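Local coordinates for protein haloacid dehalogenase-like hydrolase (PDB 3PGV) that probably acts as a magnesium-dependent phosphatase of the Cof family within the haloacid dehalogenase-like hydrolase superfamily, and holds a calcium ion in this crystal, at residues A[48-53]-A[277-282]; A[56-61]-A[219-224]; A[104-109]-A[189-194]; A[121-126]-A[130-135]. One frame throughout, in Å; residues are numbered along the deposited sequence.

Contact 1. Residues A[48-53]-A[277-282]; sequences KLLTAR and RYLRKL
The guanidinium of Arg280 has the methyl CD1 of Leu49 over the middle of one face, with CD1 3.8 Å from Arg280 CZ and about as far from its three nitrogens. A branched aliphatic side chain suits this spot, because a methyl can rest on the flat, weakly solvated face of the cation and leave the N-H groups at the rim to hydrogen-bond. Their acceptors belong to the same helix as Leu49: NE gives one bond to OG1 of Thr46, NH2 gives one to the backbone O of Tyr42, and the Tyr42 ring adds a cation-pi contact. With its chain extended from CG to NE (chi2 -154°, chi3 -168°), Arg280 reaches across to helix 41-51.

Deeper in, Leu50 and Leu279 cross at about a right angle, and Leu50 CD2 packs 3.8 Å from Leu279 CB. Both are buried, as befits leucines on the inner sides of two helices. Within segment 48-53, Arg53 NH1 donates to the carbonyl O of Leu49 at 2.9 Å. The contact thus joins helix 41-51 to the C-terminal helix 274-283, where Leu279 also packs on Phe231 of strand 228-232 in the core sheet.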
loop_
_atom_site.group_PDB
_atom_site.type_symbol
_atom_site.label_atom_id
_atom_site.label_comp_id
_atom_site.label_asym_id
_atom_site.label_seq_id
_atom_site.Cartn_x
_atom_site.Cartn_y
_atom_site.Cartn_z
ATOM N N LYS A 48 6.551 -14.812 -14.495
ATOM C CA LYS A 48 7.662 -15.649 -14.986
ATOM C C LYS A 48 8.046 -15.285 -16.414
ATOM O O LYS A 48 9.228 -15.192 -16.719
ATOM C CB LYS A 48 7.301 -17.146 -14.902
ATOM C CG LYS A 48 7.667 -17.787 -13.576
ATOM C CD LYS A 48 7.598 -19.307 -13.655
ATOM N N LEU A 49 7.040 -15.094 -17.300
ATOM C CA LEU A 49 7.282 -14.776 -18.715
ATOM C C LEU A 49 7.973 -13.433 -18.896
ATOM O O LEU A 49 8.884 -13.322 -19.717
ATOM C CB LEU A 49 5.975 -14.830 -19.525
ATOM C CG LEU A 49 5.391 -16.232 -19.737
ATOM C CD1 LEU A 49 3.913 -16.164 -20.091
ATOM C CD2 LEU A 49 6.190 -17.019 -20.799
ATOM N N LEU A 50 7.577 -12.422 -18.104
ATOM C CA LEU A 50 8.171 -11.091 -18.196
ATOM C C LEU A 50 9.532 -11.034 -17.507
ATOM O O LEU A 50 10.436 -10.356 -17.997
ATOM C CB LEU A 50 7.220 -10.031 -17.636
ATOM C CG LEU A 50 6.190 -9.431 -18.638
ATOM C CD1 LEU A 50 5.339 -10.509 -19.284
ATOM C CD2 LEU A 50 5.299 -8.422 -17.952
ATOM N N THR A 51 9.706 -11.806 -16.407
ATOM C CA THR A 51 10.998 -11.924 -15.712
ATOM C C THR A 51 12.043 -12.557 -16.644
ATOM O O THR A 51 13.174 -12.086 -16.708
ATOM C CB THR A 51 10.825 -12.714 -14.395
ATOM O OG1 THR A 51 10.138 -11.891 -13.465
ATOM C CG2 THR A 51 12.150 -13.157 -13.792
ATOM N N ALA A 52 11.632 -13.585 -17.419
ATOM C CA ALA A 52 12.509 -14.251 -18.392
ATOM C C ALA A 52 12.958 -13.279 -19.498
ATOM O O ALA A 52 13.988 -13.505 -20.132
ATOM C CB ALA A 52 11.794 -15.444 -19.005
ATOM N N ARG A 53 12.197 -12.181 -19.703
ATOM C CA ARG A 53 12.505 -11.179 -20.718
ATOM C C ARG A 53 13.186 -9.919 -20.135
ATOM O O ARG A 53 13.309 -8.903 -20.829
ATOM C CB ARG A 53 11.253 -10.833 -21.532
ATOM C CG ARG A 53 10.944 -11.890 -22.591
ATOM C CD ARG A 53 9.486 -11.925 -22.954
ATOM N NE ARG A 53 9.188 -12.982 -23.928
ATOM C CZ ARG A 53 8.959 -14.255 -23.604
ATOM N NH1 ARG A 53 9.035 -14.650 -22.336
ATOM N NH2 ARG A 53 8.679 -15.146 -24.547
ATOM N N ARG A 277 -3.157 -9.790 -17.985
ATOM C CA ARG A 277 -3.622 -9.811 -19.382
ATOM C C ARG A 277 -3.151 -8.574 -20.121
ATOM O O ARG A 277 -2.725 -8.667 -21.271
ATOM C CB ARG A 277 -5.152 -9.943 -19.453
ATOM C CG ARG A 277 -5.640 -11.283 -18.968
ATOM C CD ARG A 277 -7.151 -11.464 -19.070
ATOM N NE ARG A 277 -7.574 -12.669 -18.345
ATOM C CZ ARG A 277 -7.528 -13.898 -18.854
ATOM N NH1 ARG A 277 -7.138 -14.090 -20.111
ATOM N NH2 ARG A 277 -7.875 -14.943 -18.114
ATOM N N TYR A 278 -3.177 -7.415 -19.440
ATOM C CA TYR A 278 -2.698 -6.148 -19.996
ATOM C C TYR A 278 -1.199 -6.246 -20.262
ATOM O O TYR A 278 -0.732 -5.817 -21.315
ATOM C CB TYR A 278 -2.991 -4.996 -19.014
ATOM C CG TYR A 278 -2.687 -3.620 -19.566
ATOM C CD1 TYR A 278 -1.404 -3.082 -19.484
ATOM C CD2 TYR A 278 -3.695 -2.821 -20.096
ATOM C CE1 TYR A 278 -1.124 -1.803 -19.962
ATOM C CE2 TYR A 278 -3.431 -1.533 -20.563
ATOM C CZ TYR A 278 -2.145 -1.022 -20.485
ATOM O OH TYR A 278 -1.882 0.249 -20.933
ATOM N N LEU A 279 -0.448 -6.830 -19.302
ATOM C CA LEU A 279 0.994 -7.006 -19.401
ATOM C C LEU A 279 1.383 -7.937 -20.550
ATOM O O LEU A 279 2.310 -7.622 -21.299
ATOM C CB LEU A 279 1.570 -7.519 -18.067
ATOM C CG LEU A 279 1.533 -6.518 -16.889
ATOM C CD1 LEU A 279 1.925 -7.185 -15.593
ATOM C CD2 LEU A 279 2.433 -5.314 -17.155
ATOM N N ARG A 280 0.651 -9.073 -20.718
ATOM C CA ARG A 280 0.913 -10.012 -21.825
ATOM C C ARG A 280 0.649 -9.352 -23.168
ATOM O O ARG A 280 1.404 -9.566 -24.111
ATOM C CB ARG A 280 0.065 -11.292 -21.691
ATOM C CG ARG A 280 0.462 -12.161 -20.524
ATOM C CD ARG A 280 0.113 -13.602 -20.763
ATOM N NE ARG A 280 0.245 -14.394 -19.541
ATOM C CZ ARG A 280 0.138 -15.715 -19.501
ATOM N NH1 ARG A 280 -0.046 -16.407 -20.620
ATOM N NH2 ARG A 280 0.250 -16.358 -18.349
ATOM N N LYS A 281 -0.411 -8.523 -23.251
ATOM C CA LYS A 281 -0.760 -7.802 -24.474
ATOM C C LYS A 281 0.314 -6.755 -24.802
ATOM O O LYS A 281 0.683 -6.586 -25.968
ATOM C CB LYS A 281 -2.146 -7.134 -24.321
ATOM C CG LYS A 281 -2.695 -6.552 -25.615
ATOM C CD LYS A 281 -4.052 -5.916 -25.410
ATOM N N LEU A 282 0.878 -6.130 -23.763
ATOM C CA LEU A 282 1.877 -5.074 -23.910
ATOM C C LEU A 282 3.294 -5.619 -24.204
ATOM O O LEU A 282 4.029 -5.027 -25.004
ATOM C CB LEU A 282 1.886 -4.204 -22.639
ATOM C CG LEU A 282 2.849 -3.014 -22.619
ATOM C CD1 LEU A 282 2.495 -1.999 -23.699
ATOM C CD2 LEU A 282 2.848 -2.347 -21.264
#

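Contact 2. Residues A[56-61]-A[219-224]; sequences NFVFAT and KMLGYT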
loop_
_atom_site.group_PDB
_atom_site.type_symbol
_atom_site.label_atom_id
_atom_site.label_comp_id
_atom_site.label_asym_id
_atom_site.label_seq_id
_atom_site.Cartn_x
_atom_site.Cartn_y
_atom_site.Cartn_z
ATOM N N ASN A 56 11.567 -6.071 -14.524
ATOM C CA ASN A 56 11.624 -6.010 -13.063
ATOM C C ASN A 56 10.257 -5.758 -12.490
ATOM O O ASN A 56 9.490 -4.971 -13.046
ATOM C CB ASN A 56 12.568 -4.909 -12.617
ATOM C CG ASN A 56 13.978 -5.148 -13.030
ATOM O OD1 ASN A 56 14.712 -5.886 -12.379
ATOM N ND2 ASN A 56 14.358 -4.611 -14.184
ATOM N N PHE A 57 9.951 -6.390 -11.354
ATOM C CA PHE A 57 8.661 -6.219 -10.706
ATOM C C PHE A 57 8.802 -5.630 -9.347
ATOM O O PHE A 57 9.717 -5.988 -8.601
ATOM C CB PHE A 57 7.899 -7.544 -10.639
ATOM C CG PHE A 57 7.286 -7.960 -11.951
ATOM C CD1 PHE A 57 8.010 -8.719 -12.868
ATOM C CD2 PHE A 57 5.990 -7.580 -12.284
ATOM C CE1 PHE A 57 7.448 -9.094 -14.086
ATOM C CE2 PHE A 57 5.429 -7.956 -13.504
ATOM C CZ PHE A 57 6.159 -8.716 -14.396
ATOM N N VAL A 58 7.916 -4.693 -9.019
ATOM C CA VAL A 58 7.876 -4.061 -7.704
ATOM C C VAL A 58 6.439 -4.126 -7.197
ATOM O O VAL A 58 5.526 -3.675 -7.885
ATOM C CB VAL A 58 8.410 -2.598 -7.745
ATOM C CG1 VAL A 58 8.367 -1.963 -6.364
ATOM C CG2 VAL A 58 9.824 -2.547 -8.319
ATOM N N PHE A 59 6.228 -4.751 -6.053
ATOM C CA PHE A 59 4.886 -4.875 -5.495
ATOM C C PHE A 59 4.695 -3.919 -4.330
ATOM O O PHE A 59 5.598 -3.770 -3.498
ATOM C CB PHE A 59 4.577 -6.329 -5.124
ATOM C CG PHE A 59 4.730 -7.258 -6.308
ATOM C CD1 PHE A 59 3.824 -7.218 -7.366
ATOM C CD2 PHE A 59 5.844 -8.082 -6.427
ATOM C CE1 PHE A 59 4.026 -7.995 -8.511
ATOM C CE2 PHE A 59 6.026 -8.886 -7.560
ATOM C CZ PHE A 59 5.118 -8.842 -8.589
ATOM N N ALA A 60 3.604 -3.133 -4.370
ATOM C CA ALA A 60 3.375 -2.059 -3.403
ATOM C C ALA A 60 2.055 -2.222 -2.696
ATOM O O ALA A 60 1.002 -2.189 -3.328
ATOM C CB ALA A 60 3.439 -0.709 -4.098
ATOM N N THR A 61 2.094 -2.365 -1.382
ATOM C CA THR A 61 0.879 -2.590 -0.617
ATOM C C THR A 61 0.824 -1.739 0.641
ATOM O O THR A 61 1.863 -1.264 1.125
ATOM C CB THR A 61 0.731 -4.092 -0.299
ATOM O OG1 THR A 61 -0.478 -4.304 0.452
ATOM C CG2 THR A 61 1.938 -4.654 0.458
ATOM N N LYS A 219 15.317 3.639 -8.657
ATOM C CA LYS A 219 16.700 4.100 -8.588
ATOM C C LYS A 219 17.648 2.984 -8.111
ATOM O O LYS A 219 18.729 2.830 -8.676
ATOM C CB LYS A 219 16.816 5.352 -7.710
ATOM C CG LYS A 219 16.207 6.596 -8.365
ATOM C CD LYS A 219 16.174 7.788 -7.428
ATOM C CE LYS A 219 15.572 8.994 -8.106
ATOM N NZ LYS A 219 15.432 10.139 -7.172
HETATM N N MSE A 220 17.203 2.141 -7.130
HETATM C CA MSE A 220 18.005 0.978 -6.680
HETATM C C MSE A 220 18.252 0.026 -7.854
HETATM O O MSE A 220 19.304 -0.616 -7.916
HETATM C CB MSE A 220 17.285 0.210 -5.561
HETATM C CG MSE A 220 17.057 1.011 -4.325
HETATM SE SE MSE A 220 15.925 0.057 -3.086
HETATM C CE MSE A 220 15.376 1.620 -1.953
ATOM N N LEU A 221 17.248 -0.103 -8.764
ATOM C CA LEU A 221 17.325 -0.990 -9.923
ATOM C C LEU A 221 18.089 -0.357 -11.085
ATOM O O LEU A 221 18.319 -1.017 -12.102
ATOM C CB LEU A 221 15.909 -1.398 -10.379
ATOM C CG LEU A 221 15.170 -2.364 -9.467
ATOM C CD1 LEU A 221 13.680 -2.442 -9.838
ATOM C CD2 LEU A 221 15.824 -3.773 -9.503
ATOM N N GLY A 222 18.460 0.913 -10.932
ATOM C CA GLY A 222 19.187 1.658 -11.960
ATOM C C GLY A 222 18.278 2.299 -12.994
ATOM O O GLY A 222 18.707 2.562 -14.122
ATOM N N TYR A 223 17.018 2.578 -12.608
ATOM C CA TYR A 223 16.019 3.177 -13.499
ATOM C C TYR A 223 15.402 4.439 -12.881
ATOM O O TYR A 223 15.798 4.852 -11.791
ATOM C CB TYR A 223 14.908 2.146 -13.839
ATOM C CG TYR A 223 15.418 0.932 -14.579
ATOM C CD1 TYR A 223 15.805 1.014 -15.915
ATOM C CD2 TYR A 223 15.509 -0.307 -13.949
ATOM C CE1 TYR A 223 16.314 -0.097 -16.593
ATOM C CE2 TYR A 223 15.993 -1.431 -14.624
ATOM C CZ TYR A 223 16.396 -1.320 -15.946
ATOM O OH TYR A 223 16.862 -2.428 -16.613
ATOM N N THR A 224 14.442 5.055 -13.588
ATOM C CA THR A 224 13.719 6.226 -13.097
ATOM C C THR A 224 12.215 5.931 -13.130
ATOM O O THR A 224 11.811 4.863 -13.599
ATOM C CB THR A 224 14.055 7.472 -13.950
ATOM O OG1 THR A 224 13.526 7.301 -15.265
ATOM C CG2 THR A 224 15.550 7.757 -14.017
#
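Apolar packing centres on Leu221, whose CD1 lies 4.1 Å from CG2 of Val58 and 3.9 Å from CB of Asn56. Leu221 runs past both partners in the opposite direction, so the contact is made along their flanks. With CG1 of Val58 anti to the backbone N (chi1 -180°), CG2 lies beside that N and is the branch that meets Leu221. A beta-branched residue suits this buried position in a strand, and its side chain also touches Ile82 on the next strand of the sheet.

The second kind of contact is made by the amide of Asn56. Its OD1 has a van der Waals touch with the other Leu221 methyl, CD2, at 3.7 Å. Asn56 ND2 approaches Tyr223 obliquely, 3.6 Å from CE2, with the amide and ring planes 52° apart. This too is a van der Waals touch, and the polar need of ND2 is met in part by a weak hydrogen bond to the backbone O of Gln22.

This is the alpha/beta core of the haloacid dehalogenase fold, a Rossmann-like domain in which helices flank a largely parallel sheet. Strand 56-60 lies beside strand 23-27, which carries the metal ligand Asp27.

Backbone interactions shape the turn that brings Leu221 and Tyr223 to the strand. Helix 210-220 finishes in a Schellman motif, with Gly222 at positive phi (86°), a conformation that costs glycine little because it has no CB. Gly222 N donates to Lys219 O at 3.0 Å.

Contact 3. Residues A[104-109]-A[189-194]; sequences RDIAAD and DRVNVS
Arg190 can be followed outward across Ile106 to its salt bridge with Asp105. Its CB meets the methyl CD1 of Ile106 at 3.5 Å. The chain then bends at the CG-CD bond (chi3 67°), bringing NE and CZ round the same methyl, which lies 3.5 Å above the centre of one guanidinium face. At the tip the guanidinium grips the carboxylate end-on: NH2 binds Asp105 OD1 at 2.8 Å and NH1 binds OD2 at 2.9 Å, both through syn lone pairs. The two planes are 13° apart, so the pair is nearly coplanar. NH2 also forms a salt bridge with Asp103, and these carboxylates probably stabilise the positive charge.

Arginine suits a place needing both an aliphatic stem against isoleucine and a charged end near the surface. Beneath it, Ile106 CG2 packs 3.6 Å from Val191 CG1. The contact joins the start of helix 104-110 to strand 191-195, an edge strand of its sheet within this chain; Ile106 also touches Trp187 of helix 173-187, and Val191 touches Val203 of strand 200-205.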
loop_
_atom_site.group_PDB
_atom_site.type_symbol
_atom_site.label_atom_id
_atom_site.label_comp_id
_atom_site.label_asym_id
_atom_site.label_seq_id
_atom_site.Cartn_x
_atom_site.Cartn_y
_atom_site.Cartn_z
ATOM N N ARG A 104 7.890 11.495 15.806
ATOM C CA ARG A 104 7.489 11.060 17.153
ATOM C C ARG A 104 6.285 11.838 17.707
ATOM O O ARG A 104 5.357 11.234 18.234
ATOM C CB ARG A 104 8.678 11.146 18.116
ATOM C CG ARG A 104 8.510 10.313 19.369
ATOM C CD ARG A 104 9.655 10.537 20.346
ATOM N NE ARG A 104 9.520 9.701 21.540
ATOM C CZ ARG A 104 8.765 10.020 22.588
ATOM N NH1 ARG A 104 8.050 11.147 22.586
ATOM N NH2 ARG A 104 8.682 9.198 23.625
ATOM N N ASP A 105 6.315 13.170 17.603
ATOM C CA ASP A 105 5.245 14.021 18.126
ATOM C C ASP A 105 3.919 13.744 17.419
ATOM O O ASP A 105 2.872 13.748 18.065
ATOM C CB ASP A 105 5.622 15.514 18.009
ATOM C CG ASP A 105 5.841 15.976 16.583
ATOM O OD1 ASP A 105 6.572 15.285 15.841
ATOM O OD2 ASP A 105 5.257 17.006 16.198
ATOM N N ILE A 106 3.970 13.468 16.088
ATOM C CA ILE A 106 2.772 13.191 15.297
ATOM C C ILE A 106 2.209 11.806 15.650
ATOM O O ILE A 106 1.006 11.671 15.894
ATOM C CB ILE A 106 3.044 13.347 13.776
ATOM C CG1 ILE A 106 3.582 14.760 13.445
ATOM C CG2 ILE A 106 1.781 13.006 12.944
ATOM C CD1 ILE A 106 3.747 15.033 11.958
ATOM N N ALA A 107 3.092 10.794 15.746
ATOM C CA ALA A 107 2.687 9.449 16.146
ATOM C C ALA A 107 2.009 9.473 17.548
ATOM O O ALA A 107 0.914 8.944 17.704
ATOM C CB ALA A 107 3.888 8.519 16.155
ATOM N N ALA A 108 2.607 10.190 18.508
ATOM C CA ALA A 108 2.053 10.305 19.864
ATOM C C ALA A 108 0.639 10.868 19.853
ATOM O O ALA A 108 -0.235 10.341 20.555
ATOM C CB ALA A 108 2.958 11.167 20.730
ATOM N N ASP A 109 0.390 11.914 19.012
ATOM C CA ASP A 109 -0.936 12.526 18.882
ATOM C C ASP A 109 -1.912 11.608 18.166
ATOM O O ASP A 109 -3.055 11.494 18.588
ATOM C CB ASP A 109 -0.849 13.889 18.167
ATOM C CG ASP A 109 -0.148 14.974 18.986
ATOM O OD1 ASP A 109 -0.124 14.857 20.235
ATOM O OD2 ASP A 109 0.334 15.957 18.379
ATOM N N ASP A 189 2.351 19.117 5.151
ATOM C CA ASP A 189 3.467 18.353 4.547
ATOM C C ASP A 189 4.009 17.235 5.447
ATOM O O ASP A 189 4.683 16.334 4.948
ATOM C CB ASP A 189 4.634 19.309 4.201
ATOM C CG ASP A 189 4.392 20.174 2.992
ATOM O OD1 ASP A 189 3.316 20.029 2.361
ATOM O OD2 ASP A 189 5.292 20.978 2.648
ATOM N N ARG A 190 3.845 17.372 6.780
ATOM C CA ARG A 190 4.420 16.432 7.749
ATOM C C ARG A 190 3.749 15.042 7.738
ATOM O O ARG A 190 4.299 14.090 8.308
ATOM C CB ARG A 190 4.402 17.025 9.157
ATOM C CG ARG A 190 5.200 18.300 9.297
ATOM C CD ARG A 190 5.325 18.704 10.749
ATOM N NE ARG A 190 6.136 17.744 11.501
ATOM C CZ ARG A 190 6.017 17.534 12.805
ATOM N NH1 ARG A 190 5.093 18.176 13.504
ATOM N NH2 ARG A 190 6.774 16.640 13.408
ATOM N N VAL A 191 2.572 14.926 7.106
ATOM C CA VAL A 191 1.853 13.645 7.019
ATOM C C VAL A 191 1.404 13.366 5.594
ATOM O O VAL A 191 1.207 14.294 4.804
ATOM C CB VAL A 191 0.624 13.559 8.010
ATOM C CG1 VAL A 191 1.075 13.550 9.464
ATOM C CG2 VAL A 191 -0.393 14.687 7.749
ATOM N N ASN A 192 1.201 12.092 5.281
ATOM C CA ASN A 192 0.501 11.675 4.101
ATOM C C ASN A 192 -0.749 10.929 4.565
ATOM O O ASN A 192 -0.643 9.833 5.146
ATOM C CB ASN A 192 1.357 10.775 3.211
ATOM C CG ASN A 192 0.555 10.153 2.058
ATOM O OD1 ASN A 192 -0.477 10.691 1.610
ATOM N ND2 ASN A 192 0.988 9.000 1.585
ATOM N N VAL A 193 -1.921 11.570 4.419
ATOM C CA VAL A 193 -3.184 10.965 4.806
ATOM C C VAL A 193 -3.849 10.353 3.576
ATOM O O VAL A 193 -4.070 11.048 2.584
ATOM C CB VAL A 193 -4.108 11.990 5.529
ATOM C CG1 VAL A 193 -5.423 11.342 5.954
ATOM C CG2 VAL A 193 -3.403 12.605 6.729
ATOM N N SER A 194 -4.131 9.046 3.618
ATOM C CA SER A 194 -4.801 8.373 2.499
ATOM C C SER A 194 -5.791 7.339 2.963
ATOM O O SER A 194 -5.469 6.529 3.838
ATOM C CB SER A 194 -3.778 7.708 1.576
ATOM O OG SER A 194 -2.965 8.657 0.911
#

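Contact 4. Residues A[121-126]-A[130-135]; sequences VTNVYR and WYMNRH. With EDO (1,2-ethanediol), chain I.
Val124 and Tyr131 form an antiparallel hydrogen-bonded pair, each N to the other's O at 2.8 Å. Asn123-Met132 and Tyr125-Trp130 are the flanking non-hydrogen-bonded pairs, their side chains sharing one face of the hairpin. There CE1 at the Tyr125 ring edge meets the Trp130 face, 3.6 Å from CD1, in an offset edge-to-face pair with planes at 85°. Trp130 NE1 donates to a lone pair of Asn123 OD1 (3.2 Å), in the planes of both amide carbonyl and indole, which, with the Tyr125 edge on its face, helps to set the ring's rotation.

Past the strand's end, Asn133 continues the pairing: its N binds Thr122 O, and its OD1 accepts from Thr122 N (2.8 Å), which lies above the carbonyl plane. A water bridges Asn133 ND2 and Thr122 OG1.

Farther out, Arg136 also binds Asn123 OD1, while Phe167 O and Thr169 OG1 hold ND2; an asparagine can satisfy all these partners at once. The hairpin lies within the sheet of the smaller cap domain, strand 121-126 pairing with 163-169 and strand 129-132 with 150-152.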
loop_
_atom_site.group_PDB
_atom_site.type_symbol
_atom_site.label_atom_id
_atom_site.label_comp_id
_atom_site.label_asym_id
_atom_site.label_seq_id
_atom_site.Cartn_x
_atom_site.Cartn_y
_atom_site.Cartn_z
ATOM N N VAL A 121 -11.812 2.828 15.458
ATOM C CA VAL A 121 -10.750 2.068 16.115
ATOM C C VAL A 121 -9.392 2.577 15.586
ATOM O O VAL A 121 -9.225 2.743 14.369
ATOM C CB VAL A 121 -10.903 0.523 15.907
ATOM C CG1 VAL A 121 -9.661 -0.227 16.390
ATOM C CG2 VAL A 121 -12.161 -0.007 16.598
ATOM N N THR A 122 -8.458 2.900 16.496
ATOM C CA THR A 122 -7.127 3.366 16.098
ATOM C C THR A 122 -6.148 2.187 16.025
ATOM O O THR A 122 -5.971 1.460 17.011
ATOM C CB THR A 122 -6.631 4.470 17.034
ATOM O OG1 THR A 122 -7.591 5.528 17.051
ATOM C CG2 THR A 122 -5.236 5.019 16.622
ATOM N N ASN A 123 -5.514 2.002 14.856
ATOM C CA ASN A 123 -4.558 0.921 14.644
ATOM C C ASN A 123 -3.181 1.484 14.404
ATOM O O ASN A 123 -3.046 2.543 13.788
ATOM C CB ASN A 123 -4.974 0.048 13.470
ATOM C CG ASN A 123 -6.301 -0.611 13.629
ATOM O OD1 ASN A 123 -6.391 -1.771 13.981
ATOM N ND2 ASN A 123 -7.364 0.098 13.296
ATOM N N VAL A 124 -2.149 0.778 14.879
ATOM C CA VAL A 124 -0.767 1.234 14.756
ATOM C C VAL A 124 0.139 0.076 14.293
ATOM O O VAL A 124 0.083 -1.015 14.868
ATOM C CB VAL A 124 -0.259 1.823 16.118
ATOM C CG1 VAL A 124 1.197 2.245 16.024
ATOM C CG2 VAL A 124 -1.132 2.982 16.581
ATOM N N TYR A 125 0.996 0.326 13.285
ATOM C CA TYR A 125 2.070 -0.610 12.949
ATOM C C TYR A 125 3.369 -0.060 13.495
ATOM O O TYR A 125 3.858 0.955 13.000
ATOM C CB TYR A 125 2.192 -0.839 11.433
ATOM C CG TYR A 125 1.105 -1.711 10.830
ATOM C CD1 TYR A 125 0.268 -2.484 11.639
ATOM C CD2 TYR A 125 0.964 -1.828 9.448
ATOM C CE1 TYR A 125 -0.734 -3.278 11.091
ATOM C CE2 TYR A 125 -0.033 -2.617 8.886
ATOM C CZ TYR A 125 -0.879 -3.349 9.709
ATOM O OH TYR A 125 -1.865 -4.141 9.148
ATOM N N ARG A 126 3.847 -0.628 14.616
ATOM C CA ARG A 126 5.120 -0.254 15.209
ATOM C C ARG A 126 6.095 -1.367 14.966
ATOM O O ARG A 126 5.937 -2.459 15.534
ATOM C CB ARG A 126 4.972 -0.008 16.715
ATOM C CG ARG A 126 6.266 0.445 17.358
ATOM C CD ARG A 126 6.117 0.707 18.837
ATOM N NE ARG A 126 7.329 1.310 19.382
ATOM C CZ ARG A 126 8.415 0.621 19.713
ATOM N NH1 ARG A 126 8.439 -0.697 19.578
ATOM N NH2 ARG A 126 9.486 1.246 20.177
ATOM N N TRP A 130 1.538 -4.970 15.679
ATOM C CA TRP A 130 0.290 -4.327 15.358
ATOM C C TRP A 130 -0.449 -4.018 16.636
ATOM O O TRP A 130 -0.654 -4.909 17.462
ATOM C CB TRP A 130 -0.538 -5.226 14.421
ATOM C CG TRP A 130 -1.980 -4.848 14.255
ATOM C CD1 TRP A 130 -2.504 -3.588 14.224
ATOM C CD2 TRP A 130 -3.050 -5.737 13.866
ATOM N NE1 TRP A 130 -3.858 -3.644 13.939
ATOM C CE2 TRP A 130 -4.205 -4.946 13.669
ATOM C CE3 TRP A 130 -3.136 -7.128 13.661
ATOM C CZ2 TRP A 130 -5.444 -5.504 13.355
ATOM C CZ3 TRP A 130 -4.365 -7.680 13.335
ATOM C CH2 TRP A 130 -5.503 -6.874 13.186
ATOM N N TYR A 131 -0.735 -2.718 16.867
ATOM C CA TYR A 131 -1.438 -2.262 18.058
ATOM C C TYR A 131 -2.806 -1.724 17.724
ATOM O O TYR A 131 -3.019 -1.192 16.637
ATOM C CB TYR A 131 -0.607 -1.219 18.825
ATOM C CG TYR A 131 0.577 -1.816 19.549
ATOM C CD1 TYR A 131 1.818 -1.947 18.915
ATOM C CD2 TYR A 131 0.455 -2.292 20.853
ATOM C CE1 TYR A 131 2.912 -2.507 19.576
ATOM C CE2 TYR A 131 1.530 -2.885 21.511
ATOM C CZ TYR A 131 2.764 -2.979 20.874
ATOM O OH TYR A 131 3.838 -3.531 21.534
HETATM N N MSE A 132 -3.735 -1.862 18.656
HETATM C CA MSE A 132 -5.113 -1.424 18.495
HETATM C C MSE A 132 -5.561 -0.800 19.812
HETATM O O MSE A 132 -5.187 -1.299 20.874
HETATM C CB MSE A 132 -5.980 -2.629 18.164
HETATM C CG MSE A 132 -6.954 -2.380 17.083
HETATM SE SE MSE A 132 -7.855 -4.013 16.531
HETATM C CE MSE A 132 -8.612 -4.515 18.138
ATOM N N ASN A 133 -6.294 0.332 19.762
ATOM C CA ASN A 133 -6.694 1.016 21.004
ATOM C C ASN A 133 -7.785 0.275 21.767
ATOM O O ASN A 133 -7.818 0.336 22.998
ATOM C CB ASN A 133 -7.065 2.489 20.762
ATOM C CG ASN A 133 -8.268 2.710 19.887
ATOM O OD1 ASN A 133 -8.642 1.867 19.066
ATOM N ND2 ASN A 133 -8.816 3.913 19.949
ATOM N N ARG A 134 -8.637 -0.479 21.046
ATOM C CA ARG A 134 -9.675 -1.321 21.655
ATOM C C ARG A 134 -10.168 -2.357 20.650
ATOM O O ARG A 134 -9.991 -2.169 19.454
ATOM C CB ARG A 134 -10.842 -0.467 22.182
ATOM C CG ARG A 134 -11.700 0.136 21.096
ATOM C CD ARG A 134 -12.767 1.012 21.686
ATOM N NE ARG A 134 -12.466 2.422 21.488
ATOM C CZ ARG A 134 -12.891 3.123 20.447
ATOM N NH1 ARG A 134 -13.656 2.554 19.521
ATOM N NH2 ARG A 134 -12.556 4.400 20.321
ATOM N N HIS A 135 -10.779 -3.452 21.133
ATOM C CA HIS A 135 -11.337 -4.506 20.267
ATOM C C HIS A 135 -12.313 -3.910 19.250
ATOM O O HIS A 135 -13.119 -3.035 19.607
ATOM C CB HIS A 135 -12.053 -5.579 21.099
ATOM C CG HIS A 135 -11.164 -6.299 22.058
ATOM N ND1 HIS A 135 -10.282 -7.272 21.627
ATOM C CD2 HIS A 135 -11.109 -6.225 23.411
ATOM C CE1 HIS A 135 -9.683 -7.724 22.720
ATOM N NE2 HIS A 135 -10.160 -7.132 23.820
HETATM C C1 EDO I . 1.555 -7.814 17.992
HETATM O O1 EDO I . 2.040 -8.638 19.060
HETATM C C2 EDO I . 2.215 -8.262 16.691
HETATM O O2 EDO I . 1.532 -7.692 15.562
HETATM O O HOH W 1 -10.305 5.436 18.096
#

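Contacts 1 and 2 belong to the alpha/beta core, and contacts 3 and 4 to the smaller domain built on the second sheet, the cap of this family. Along the chain they are nested: contact 1 encloses contact 2, which encloses contact 3, which encloses contact 4, consistent with a cap inserted into the core. Contacts 1 and 2 have centres about 16 Å apart and touch, Phe57 of strand 56-60 packing on Leu50 of helix 41-51. Contacts 3 and 4 share a sheet, with centres about 15 Å apart. The centre of contact 1 is about 39 Å from the centre of either. The calcium site of Asp27, Asp29 and Asp233 belongs to the core; the side chain of Tyr125 in contact 4 lies about 13 Å from the ion.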